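Local coordinates for iron-binding zinc finger CDGSH type domain-containing protein (Magnetospirillum magneticum, PDB 3TBN) that binds two [2Fe-2S] clusters through tandem CDGSH-type motifs within a single chain, its wider cellular role being uncharacterised, at residues T23-A26 with G27-Y30. Sequence-based numbering, arbitrary orientation.
Sequences TVEA and GKTY
A type II beta turn from E25 to K28 turns the chain as it passes from strand 20-24 of one two-stranded sheet to strand 30-32 of the other, and Y30 reaches back to V24 and E25 across it. The turn closes with K28 N donating to E25 O (3.3 Å), and G27 takes the positive phi of 81° that this turn type requires at its third position; a side chain there would collide with A26 O. Y30 turns its ring back toward strand 20-24 with CG anti to its carbonyl carbon (chi1 -62°). Y30 OH accepts a nearly straight bond from E25 N (2.9 Å, 164°), while V24 CG1 rests over one ring face in a CH-pi contact, 3.9 Å from the centroid. At the surface, E25 and K28 run side by side into a salt bridge, OE1 to NZ 3.0 Å, their long chains suited to exposure. One water joins E25 OE1 (2.6 Å) to Y30 OH (2.7 Å). A phenylalanine in place of Y30 would probably leave E25 N without its acceptor and this water without one partner. P60 touches both V24 and Y30; buried V24, branched and apolar, also packs on A66 and F68 of strand 64-68, and Y30 pairs through its backbone with Y58 of strand 56-58.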
loop_
_atom_site.group_PDB
_atom_site.type_symbol
_atom_site.label_atom_id
_atom_site.label_comp_id
_atom_site.label_asym_id
_atom_site.label_seq_id
_atom_site.Cartn_x
_atom_site.Cartn_y
_atom_site.Cartn_z
ATOM N N THR A 23 13.133 -4.857 -4.112
ATOM C CA THR A 23 14.285 -5.325 -3.361
ATOM C C THR A 23 14.554 -4.307 -2.268
ATOM O O THR A 23 14.736 -3.126 -2.556
ATOM C CB THR A 23 15.510 -5.477 -4.271
ATOM O OG1 THR A 23 15.201 -6.399 -5.324
ATOM C CG2 THR A 23 16.703 -5.987 -3.477
ATOM N N VAL A 24 14.544 -4.759 -1.017
ATOM C CA VAL A 24 14.725 -3.877 0.126
ATOM C C VAL A 24 16.043 -4.139 0.846
ATOM O O VAL A 24 16.608 -5.237 0.777
ATOM C CB VAL A 24 13.545 -3.989 1.128
ATOM C CG1 VAL A 24 12.259 -3.474 0.492
ATOM C CG2 VAL A 24 13.377 -5.423 1.630
ATOM N N GLU A 25 16.520 -3.102 1.528
ATOM C CA GLU A 25 17.764 -3.134 2.277
ATOM C C GLU A 25 17.481 -3.302 3.761
ATOM O O GLU A 25 16.605 -2.641 4.319
ATOM C CB GLU A 25 18.536 -1.834 2.062
ATOM C CG GLU A 25 18.867 -1.521 0.613
ATOM C CD GLU A 25 19.560 -0.181 0.469
ATOM O OE1 GLU A 25 18.891 0.801 0.093
ATOM O OE2 GLU A 25 20.773 -0.106 0.753
ATOM N N ALA A 26 18.234 -4.182 4.405
ATOM C CA ALA A 26 18.079 -4.409 5.834
ATOM C C ALA A 26 18.241 -3.112 6.621
ATOM O O ALA A 26 19.184 -2.349 6.409
ATOM C CB ALA A 26 19.084 -5.441 6.312
ATOM N N GLY A 27 17.305 -2.870 7.533
ATOM C CA GLY A 27 17.398 -1.756 8.456
ATOM C C GLY A 27 16.963 -0.407 7.912
ATOM O O GLY A 27 16.948 0.564 8.665
ATOM N N LYS A 28 16.631 -0.327 6.625
ATOM C CA LYS A 28 16.142 0.919 6.048
ATOM C C LYS A 28 14.624 0.962 6.160
ATOM O O LYS A 28 13.960 -0.052 5.978
ATOM C CB LYS A 28 16.577 1.043 4.586
ATOM C CG LYS A 28 16.086 2.311 3.904
ATOM C CD LYS A 28 16.781 2.546 2.577
ATOM C CE LYS A 28 18.186 3.086 2.785
ATOM N NZ LYS A 28 18.822 3.439 1.493
ATOM N N THR A 29 14.079 2.129 6.481
ATOM C CA THR A 29 12.642 2.284 6.622
ATOM C C THR A 29 12.014 2.763 5.317
ATOM O O THR A 29 12.421 3.776 4.746
ATOM C CB THR A 29 12.301 3.264 7.752
ATOM O OG1 THR A 29 12.897 2.811 8.977
ATOM C CG2 THR A 29 10.798 3.376 7.931
ATOM N N TYR A 30 11.023 1.997 4.866
ATOM C CA TYR A 30 10.227 2.290 3.681
ATOM C C TYR A 30 8.858 2.774 4.131
ATOM O O TYR A 30 8.329 2.321 5.140
ATOM C CB TYR A 30 10.092 1.027 2.810
ATOM C CG TYR A 30 11.434 0.551 2.315
ATOM C CD1 TYR A 30 11.903 0.918 1.062
ATOM C CD2 TYR A 30 12.267 -0.207 3.130
ATOM C CE1 TYR A 30 13.155 0.528 0.624
ATOM C CE2 TYR A 30 13.519 -0.603 2.698
ATOM C CZ TYR A 30 13.958 -0.229 1.448
ATOM O OH TYR A 30 15.207 -0.619 1.032
HETATM O O HOH W 1 16.442 0.814 -0.871
#